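Putative phenazine biosynthesis PhzC/PhzF protein (Clostridium difficile, PDB 4DUN) probably acts as an isomerase of the PhzF family, although its substrate and reaction are not established. Local coordinates at residues M4-V9 with L253-T258; T48-K53 with R61-K66. All coordinates share one frame; numbering follows the deposited sequence.

Overall arrangement
Both contacts are antiparallel strand pairings on the same side of the chain's centre, about 13 Å apart between their centres. They differ in span: interaction 1 brings residues 4-9 at the N-terminus against residues 253-258 near the C-terminus, while interaction 2 lies within one hairpin formed by strands 47-54 and 57-63. Strand 20-27 lies between them, pairing with both 4-11 and 47-54. Interaction 1 is partly buried, with its register shifted by a beta bulge, lined by methionine, isoleucine and tyrosine, and reaches the dimer interface. Interaction 2 is buried, regular in its pairing, dominated by aromatic rings, and closer to Glu47, the predicted active-site residue.

Interaction 1 (M4-V9 with L253-T258); sequences MEYYIV and LFMQGT
Tyr6, Ile8 and their partners Gly257, Met255 and Phe254 carry the backbone bonds of this antiparallel pair. Tyr6 and Gly257 bond both ways; Gly257 N meets Tyr6 O nearly head-on at 2.8 Å, whereas Tyr6 N sits above the carbonyl plane of Gly257 O. Beyond them Ile8 N donates to Met255 O, and Ile8 O receives Phe254 N at 2.8 Å and, weakly, Met255 N at 3.4 Å: a classic beta bulge.

Among the apolar contacts, Met255, bent at chi2 (-76°) and chi3 (-54°), brings CE to 3.6 Å from Tyr6 CD2 and 3.8 Å from Ile8 CD1. The bulge also lets Phe254 lie alongside Ile8, with CD2 3.8 Å from Ile8 CG2. On the other face Leu253 CD1 meets the edge of the Tyr7 ring, and Gln256 runs beside that ring, its amide plane turned 32° from it. Tyr7 OH donates to Glu5 OE2 at 2.8 Å on the anti side of the carboxylate, out of its plane.

Strand 20-27 pairs with 4-11, and helix 73-87 packs on the sheet face carrying Tyr7 and Leu253, where Phe86 stacks on the tyrosine. Residues 255-258 continue the sheet into the second subunit, whose Lys260 bonds Gln256 OE1.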
ATOM      1  N   MET A   4      19.342  -7.832  -4.027  1.00 35.22           N
ATOM      2  CA  MET A   4      18.496  -7.708  -5.208  1.00 33.31           C
ATOM      3  C   MET A   4      18.182  -6.235  -5.475  1.00 28.67           C
ATOM      4  O   MET A   4      17.822  -5.493  -4.551  1.00 25.54           O
ATOM      5  CB  MET A   4      17.205  -8.562  -5.108  1.00 37.02           C
ATOM      6  CG  MET A   4      16.476  -8.485  -3.772  1.00 43.04           C
ATOM      7  SD  MET A   4      15.357  -9.890  -3.392  1.00 49.80           S
ATOM      8  CE  MET A   4      16.503 -11.070  -2.784  1.00 47.57           C
ATOM      9  N   GLU A   5      18.353  -5.807  -6.739  1.00 23.43           N
ATOM     10  CA  GLU A   5      18.055  -4.426  -7.156  1.00 21.37           C
ATOM     11  C   GLU A   5      16.553  -4.216  -7.143  1.00 22.85           C
ATOM     12  O   GLU A   5      15.800  -5.100  -7.565  1.00 23.28           O
ATOM     13  CB  GLU A   5      18.621  -4.119  -8.544  1.00 22.93           C
ATOM     14  CG  GLU A   5      20.111  -4.317  -8.718  1.00 36.55           C
ATOM     15  CD  GLU A   5      20.475  -4.422 -10.188  1.00 59.11           C
ATOM     16  OE1 GLU A   5      20.766  -5.548 -10.656  1.00 49.47           O
ATOM     17  OE2 GLU A   5      20.348  -3.397 -10.896  1.00 54.52           O
ATOM     18  N   TYR A   6      16.105  -3.065  -6.650  1.00 18.47           N
ATOM     19  CA  TYR A   6      14.672  -2.804  -6.517  1.00 17.01           C
ATOM     20  C   TYR A   6      14.362  -1.381  -6.964  1.00 19.34           C
ATOM     21  O   TYR A   6      15.121  -0.445  -6.669  1.00 18.97           O
ATOM     22  CB  TYR A   6      14.202  -3.068  -5.062  1.00 17.38           C
ATOM     23  CG  TYR A   6      12.729  -2.784  -4.873  1.00 17.52           C
ATOM     24  CD1 TYR A   6      11.762  -3.544  -5.527  1.00 17.99           C
ATOM     25  CD2 TYR A   6      12.299  -1.679  -4.138  1.00 17.44           C
ATOM     26  CE1 TYR A   6      10.407  -3.224  -5.444  1.00 17.77           C
ATOM     27  CE2 TYR A   6      10.948  -1.355  -4.042  1.00 17.20           C
ATOM     28  CZ  TYR A   6      10.006  -2.127  -4.703  1.00 19.04           C
ATOM     29  OH  TYR A   6       8.673  -1.829  -4.605  1.00 17.74           O
ATOM     30  N   TYR A   7      13.268  -1.238  -7.723  1.00 15.06           N
ATOM     31  CA  TYR A   7      12.846   0.004  -8.346  1.00 15.22           C
ATOM     32  C   TYR A   7      11.364   0.209  -8.186  1.00 19.50           C
ATOM     33  O   TYR A   7      10.597  -0.752  -8.298  1.00 19.45           O
ATOM     34  CB  TYR A   7      13.151  -0.038  -9.875  1.00 16.59           C
ATOM     35  CG  TYR A   7      14.581  -0.375 -10.229  1.00 18.54           C
ATOM     36  CD1 TYR A   7      15.006  -1.700 -10.319  1.00 19.79           C
ATOM     37  CD2 TYR A   7      15.507   0.627 -10.506  1.00 19.59           C
ATOM     38  CE1 TYR A   7      16.333  -2.018 -10.623  1.00 21.47           C
ATOM     39  CE2 TYR A   7      16.829   0.320 -10.832  1.00 21.46           C
ATOM     40  CZ  TYR A   7      17.236  -1.002 -10.893  1.00 25.38           C
ATOM     41  OH  TYR A   7      18.541  -1.292 -11.217  1.00 28.23           O
ATOM     42  N   ILE A   8      10.950   1.459  -7.982  1.00 16.01           N
ATOM     43  CA  ILE A   8       9.538   1.848  -7.992  1.00 15.20           C
ATOM     44  C   ILE A   8       9.370   2.719  -9.223  1.00 18.76           C
ATOM     45  O   ILE A   8      10.043   3.740  -9.341  1.00 18.13           O
ATOM     46  CB  ILE A   8       9.026   2.555  -6.717  1.00 17.33           C
ATOM     47  CG1 ILE A   8       9.179   1.653  -5.475  1.00 17.15           C
ATOM     48  CG2 ILE A   8       7.551   2.984  -6.938  1.00 17.65           C
ATOM     49  CD1 ILE A   8       8.936   2.390  -4.124  1.00 18.02           C
ATOM     50  N   VAL A   9       8.510   2.292 -10.148  1.00 15.52           N
ATOM     51  CA  VAL A   9       8.325   2.947 -11.446  1.00 15.69           C
ATOM     52  C   VAL A   9       6.860   3.244 -11.682  1.00 19.36           C
ATOM     53  O   VAL A   9       6.018   2.370 -11.451  1.00 18.55           O
ATOM     54  CB  VAL A   9       8.878   2.000 -12.570  1.00 18.01           C
ATOM     55  CG1 VAL A   9       8.597   2.535 -13.984  1.00 18.08           C
ATOM     56  CG2 VAL A   9      10.370   1.711 -12.379  1.00 17.92           C
ATOM     57  N   LEU A 253      10.940   6.910 -13.117  1.00 17.97           N
ATOM     58  CA  LEU A 253      11.544   6.267 -11.933  1.00 17.64           C
ATOM     59  C   LEU A 253      11.252   7.101 -10.699  1.00 20.29           C
ATOM     60  O   LEU A 253      11.572   8.288 -10.671  1.00 21.08           O
ATOM     61  CB  LEU A 253      13.071   6.108 -12.114  1.00 18.98           C
ATOM     62  CG  LEU A 253      13.837   5.476 -10.937  1.00 21.88           C
ATOM     63  CD1 LEU A 253      13.433   4.028 -10.735  1.00 21.19           C
ATOM     64  CD2 LEU A 253      15.329   5.611 -11.123  1.00 26.61           C
ATOM     65  N   PHE A 254      10.688   6.470  -9.655  1.00 15.85           N
ATOM     66  CA  PHE A 254      10.452   7.153  -8.382  1.00 16.50           C
ATOM     67  C   PHE A 254      11.590   6.875  -7.396  1.00 19.79           C
ATOM     68  O   PHE A 254      12.062   7.786  -6.724  1.00 18.91           O
ATOM     69  CB  PHE A 254       9.096   6.720  -7.755  1.00 17.31           C
ATOM     70  CG  PHE A 254       8.938   7.127  -6.300  1.00 19.13           C
ATOM     71  CD1 PHE A 254       8.890   8.473  -5.936  1.00 21.78           C
ATOM     72  CD2 PHE A 254       8.813   6.163  -5.301  1.00 20.38           C
ATOM     73  CE1 PHE A 254       8.715   8.847  -4.594  1.00 23.90           C
ATOM     74  CE2 PHE A 254       8.635   6.538  -3.957  1.00 22.87           C
ATOM     75  CZ  PHE A 254       8.595   7.875  -3.615  1.00 22.74           C
ATOM     76  N   MET A 255      12.012   5.612  -7.287  1.00 15.59           N
ATOM     77  CA  MET A 255      12.963   5.217  -6.262  1.00 16.04           C
ATOM     78  C   MET A 255      13.800   4.051  -6.778  1.00 19.96           C
ATOM     79  O   MET A 255      13.265   3.157  -7.438  1.00 20.76           O
ATOM     80  CB  MET A 255      12.147   4.810  -4.993  1.00 17.40           C
ATOM     81  CG  MET A 255      12.958   4.677  -3.697  1.00 19.73           C
ATOM     82  SD  MET A 255      13.954   3.155  -3.581  1.00 20.62           S
ATOM     83  CE  MET A 255      12.678   1.893  -3.874  1.00 19.72           C
ATOM     84  N   GLN A 256      15.099   4.081  -6.506  1.00 17.76           N
ATOM     85  CA  GLN A 256      16.039   3.012  -6.858  1.00 18.69           C
ATOM     86  C   GLN A 256      16.768   2.585  -5.581  1.00 22.07           C
ATOM     87  O   GLN A 256      17.298   3.427  -4.870  1.00 20.29           O
ATOM     88  CB  GLN A 256      17.018   3.474  -7.948  1.00 21.10           C
ATOM     89  CG  GLN A 256      18.208   2.542  -8.185  1.00 33.56           C
ATOM     90  CD  GLN A 256      19.149   3.031  -9.267  1.00 47.51           C
ATOM     91  OE1 GLN A 256      19.179   4.213  -9.638  1.00 42.68           O
ATOM     92  NE2 GLN A 256      19.934   2.115  -9.802  1.00 42.11           N
ATOM     93  N   GLY A 257      16.766   1.291  -5.294  1.00 19.80           N
ATOM     94  CA  GLY A 257      17.416   0.775  -4.101  1.00 19.47           C
ATOM     95  C   GLY A 257      17.749  -0.695  -4.142  1.00 21.90           C
ATOM     96  O   GLY A 257      17.828  -1.297  -5.215  1.00 20.76           O
ATOM     97  N   THR A 258      17.975  -1.265  -2.963  1.00 18.71           N
ATOM     98  CA  THR A 258      18.301  -2.689  -2.837  1.00 19.95           C
ATOM     99  C   THR A 258      17.502  -3.311  -1.708  1.00 24.35           C
ATOM    100  O   THR A 258      17.337  -2.694  -0.657  1.00 24.72           O
ATOM    101  CB  THR A 258      19.806  -2.914  -2.604  1.00 30.08           C
ATOM    102  OG1 THR A 258      20.196  -2.251  -1.406  1.00 35.27           O
ATOM    103  CG2 THR A 258      20.674  -2.436  -3.764  1.00 29.87           C
TER

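Interaction 2 (T48-K53 with R61-K66); sequences TAFVVK and RWFTPK
The rings of Phe50 and Phe63 meet obliquely on one face of the hairpin, with planes at 89° and centroids 5.6 Å apart. Contact is made by one flank of each ring, Phe50 CD1 lying 3.7 Å from Phe63 CD1. Backbone oxygens lie at the ring edges, near the ring planes: Arg61 O beside Phe50 and Thr48 O beside Phe63. Both residues point to the same face, and in Phe50, as in Phe63, CG stands anti to the carbonyl carbon, beside the backbone N (chi1 -67° for Phe50), which brings the rings against each other there. Met36, Gln37 and Ala40 of helix 33-43 pack against Phe63. On the reverse face Ala49 CB lies oblique to the Trp62 indole, 4.1 Å from CD1, while Trp62 NE1 makes a weak hydrogen bond to Thr76 OG1.

Four backbone hydrogen bonds tie the strands. Thr48 N reaches Phe63 O at 2.8 Å, and Phe63 N returns to Thr48 O at 3.0 Å. Phe50 and Arg61 likewise bond in both directions, Phe50 N to Arg61 O at 2.8 Å and Arg61 N to Phe50 O. Between these two pairs Ala49 and Trp62 form the non-hydrogen-bonded pair. The Arg61 side chain leads away from residues 48-53 to a salt bridge with Glu68, and Thr48 OG1 bonds to Asn43.

After Phe63 the chain leaves the strand through an ST turn, in which Thr64 OG1 accepts Lys66 N at 3.2 Å. This is an antiparallel beta hairpin beginning at Glu47, the predicted active-site residue, and Trp62 approaches that side chain to about 5 Å, consistent with a place beside the active site.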
ATOM      1  N   THR A  48       4.182  -6.026  -7.576  1.00 15.15           N
ATOM      2  CA  THR A  48       5.642  -6.111  -7.628  1.00 15.16           C
ATOM      3  C   THR A  48       5.956  -7.125  -8.716  1.00 17.88           C
ATOM      4  O   THR A  48       5.491  -8.277  -8.651  1.00 17.47           O
ATOM      5  CB  THR A  48       6.321  -6.462  -6.286  1.00 17.28           C
ATOM      6  OG1 THR A  48       6.038  -5.406  -5.373  1.00 18.10           O
ATOM      7  CG2 THR A  48       7.853  -6.594  -6.436  1.00 16.02           C
ATOM      8  N   ALA A  49       6.743  -6.694  -9.709  1.00 15.28           N
ATOM      9  CA  ALA A  49       7.237  -7.518 -10.811  1.00 15.87           C
ATOM     10  C   ALA A  49       8.600  -8.094 -10.422  1.00 18.88           C
ATOM     11  O   ALA A  49       9.410  -7.394  -9.800  1.00 19.08           O
ATOM     12  CB  ALA A  49       7.354  -6.683 -12.081  1.00 17.27           C
ATOM     13  N   PHE A  50       8.816  -9.371 -10.708  1.00 14.94           N
ATOM     14  CA  PHE A  50      10.085 -10.042 -10.409  1.00 15.51           C
ATOM     15  C   PHE A  50      10.670 -10.506 -11.706  1.00 19.82           C
ATOM     16  O   PHE A  50      10.029 -11.299 -12.401  1.00 18.51           O
ATOM     17  CB  PHE A  50       9.887 -11.238  -9.452  1.00 17.48           C
ATOM     18  CG  PHE A  50       9.448 -10.824  -8.082  1.00 18.02           C
ATOM     19  CD1 PHE A  50       8.094 -10.659  -7.786  1.00 19.25           C
ATOM     20  CD2 PHE A  50      10.383 -10.590  -7.079  1.00 19.95           C
ATOM     21  CE1 PHE A  50       7.689 -10.191  -6.533  1.00 19.05           C
ATOM     22  CE2 PHE A  50       9.971 -10.136  -5.811  1.00 21.18           C
ATOM     23  CZ  PHE A  50       8.633  -9.937  -5.555  1.00 17.82           C
ATOM     24  N   VAL A  51      11.864 -10.012 -12.047  1.00 18.78           N
ATOM     25  CA  VAL A  51      12.563 -10.375 -13.279  1.00 20.46           C
ATOM     26  C   VAL A  51      13.749 -11.255 -12.913  1.00 25.02           C
ATOM     27  O   VAL A  51      14.613 -10.829 -12.130  1.00 23.95           O
ATOM     28  CB  VAL A  51      13.030  -9.125 -14.093  1.00 25.03           C
ATOM     29  CG1 VAL A  51      13.865  -9.528 -15.314  1.00 26.28           C
ATOM     30  CG2 VAL A  51      11.847  -8.235 -14.510  1.00 24.42           C
ATOM     31  N   VAL A  52      13.802 -12.470 -13.479  1.00 23.24           N
ATOM     32  CA  VAL A  52      14.939 -13.365 -13.292  1.00 25.69           C
ATOM     33  C   VAL A  52      15.769 -13.268 -14.543  1.00 34.00           C
ATOM     34  O   VAL A  52      15.303 -13.641 -15.628  1.00 33.47           O
ATOM     35  CB  VAL A  52      14.573 -14.841 -12.951  1.00 30.81           C
ATOM     36  CG1 VAL A  52      15.838 -15.708 -12.842  1.00 32.33           C
ATOM     37  CG2 VAL A  52      13.752 -14.926 -11.668  1.00 29.80           C
ATOM     38  N   LYS A  53      16.989 -12.745 -14.412  1.00 33.72           N
ATOM     39  CA  LYS A  53      17.856 -12.663 -15.575  1.00 37.09           C
ATOM     40  C   LYS A  53      18.705 -13.916 -15.621  1.00 46.28           C
ATOM     41  O   LYS A  53      19.472 -14.171 -14.694  1.00 46.34           O
ATOM     42  CB  LYS A  53      18.688 -11.362 -15.642  1.00 40.47           C
ATOM     43  CG  LYS A  53      19.209 -10.786 -14.335  1.00 46.88           C
ATOM     44  CD  LYS A  53      19.877  -9.444 -14.585  1.00 52.86           C
ATOM     45  CE  LYS A  53      20.708  -8.964 -13.425  1.00 58.02           C
ATOM     46  NZ  LYS A  53      21.556  -7.798 -13.794  1.00 69.57           N
ATOM     47  N   ARG A  61       7.494 -12.609 -13.436  1.00 15.54           N
ATOM     48  CA  ARG A  61       6.302 -12.843 -12.631  1.00 14.37           C
ATOM     49  C   ARG A  61       5.800 -11.558 -11.945  1.00 18.85           C
ATOM     50  O   ARG A  61       6.537 -10.676 -11.729  1.00 18.12           O
ATOM     51  CB  ARG A  61       6.515 -13.934 -11.576  1.00 13.61           C
ATOM     52  CG  ARG A  61       6.962 -15.279 -12.110  1.00 16.23           C
ATOM     53  CD  ARG A  61       7.291 -16.265 -10.977  1.00 17.15           C
ATOM     54  NE  ARG A  61       7.816 -17.555 -11.406  1.00 20.59           N
ATOM     55  CZ  ARG A  61       7.094 -18.664 -11.443  1.00 27.91           C
ATOM     56  NH1 ARG A  61       5.842 -18.643 -11.098  1.00 22.63           N
ATOM     57  NH2 ARG A  61       7.617 -19.803 -11.812  1.00 21.52           N
ATOM     58  N   TRP A  62       4.529 -11.528 -11.649  1.00 15.96           N
ATOM     59  CA  TRP A  62       3.925 -10.418 -10.958  1.00 16.05           C
ATOM     60  C   TRP A  62       3.116 -10.907  -9.775  1.00 18.24           C
ATOM     61  O   TRP A  62       2.408 -11.863  -9.864  1.00 16.52           O
ATOM     62  CB  TRP A  62       2.996  -9.600 -11.852  1.00 15.83           C
ATOM     63  CG  TRP A  62       3.398  -9.400 -13.266  1.00 16.25           C
ATOM     64  CD1 TRP A  62       4.046  -8.336 -13.782  1.00 18.73           C
ATOM     65  CD2 TRP A  62       3.136 -10.264 -14.352  1.00 16.23           C
ATOM     66  NE1 TRP A  62       4.201  -8.469 -15.095  1.00 17.61           N
ATOM     67  CE2 TRP A  62       3.677  -9.663 -15.485  1.00 20.12           C
ATOM     68  CE3 TRP A  62       2.510 -11.492 -14.474  1.00 18.16           C
ATOM     69  CZ2 TRP A  62       3.594 -10.226 -16.713  1.00 19.75           C
ATOM     70  CZ3 TRP A  62       2.455 -12.053 -15.685  1.00 19.76           C
ATOM     71  CH2 TRP A  62       2.991 -11.431 -16.792  1.00 19.98           C
ATOM     72  N   PHE A  63       3.219 -10.160  -8.692  1.00 16.04           N
ATOM     73  CA  PHE A  63       2.488 -10.450  -7.470  1.00 15.95           C
ATOM     74  C   PHE A  63       1.803  -9.206  -6.968  1.00 19.21           C
ATOM     75  O   PHE A  63       2.438  -8.151  -6.872  1.00 17.93           O
ATOM     76  CB  PHE A  63       3.462 -10.945  -6.391  1.00 17.26           C
ATOM     77  CG  PHE A  63       3.981 -12.338  -6.584  1.00 17.93           C
ATOM     78  CD1 PHE A  63       4.985 -12.601  -7.519  1.00 20.25           C
ATOM     79  CD2 PHE A  63       3.519 -13.384  -5.793  1.00 20.29           C
ATOM     80  CE1 PHE A  63       5.490 -13.897  -7.674  1.00 21.35           C
ATOM     81  CE2 PHE A  63       4.038 -14.678  -5.947  1.00 22.94           C
ATOM     82  CZ  PHE A  63       5.012 -14.921  -6.895  1.00 20.19           C
ATOM     83  N   THR A  64       0.527  -9.329  -6.600  1.00 17.45           N
ATOM     84  CA  THR A  64      -0.138  -8.243  -5.885  1.00 16.98           C
ATOM     85  C   THR A  64       0.303  -8.423  -4.410  1.00 19.31           C
ATOM     86  O   THR A  64       0.910  -9.458  -4.103  1.00 18.52           O
ATOM     87  CB  THR A  64      -1.678  -8.328  -6.032  1.00 18.98           C
ATOM     88  OG1 THR A  64      -2.118  -9.486  -5.315  1.00 19.53           O
ATOM     89  CG2 THR A  64      -2.156  -8.343  -7.498  1.00 20.57           C
ATOM     90  N   PRO A  65      -0.103  -7.568  -3.453  1.00 17.57           N
ATOM     91  CA  PRO A  65       0.245  -7.842  -2.043  1.00 19.32           C
ATOM     92  C   PRO A  65      -0.396  -9.141  -1.494  1.00 24.35           C
ATOM     93  O   PRO A  65      -0.048  -9.570  -0.388  1.00 24.47           O
ATOM     94  CB  PRO A  65      -0.325  -6.621  -1.315  1.00 21.02           C
ATOM     95  CG  PRO A  65      -0.283  -5.519  -2.357  1.00 23.36           C
ATOM     96  CD  PRO A  65      -0.766  -6.250  -3.591  1.00 19.01           C
ATOM     97  N   LYS A  66      -1.325  -9.765  -2.265  1.00 21.04           N
ATOM     98  CA  LYS A  66      -2.063 -10.955  -1.840  1.00 22.49           C
ATOM     99  C   LYS A  66      -1.812 -12.245  -2.642  1.00 24.89           C
ATOM    100  O   LYS A  66      -1.971 -13.330  -2.065  1.00 24.41           O
ATOM    101  CB  LYS A  66      -3.580 -10.662  -1.909  1.00 26.83           C
ATOM    102  CG  LYS A  66      -4.072  -9.662  -0.868  1.00 39.54           C
ATOM    103  CD  LYS A  66      -5.588  -9.757  -0.716  1.00 55.71           C
ATOM    104  CE  LYS A  66      -6.139  -8.812   0.324  1.00 70.57           C
ATOM    105  NZ  LYS A  66      -6.298  -7.433  -0.205  1.00 80.94           N
TER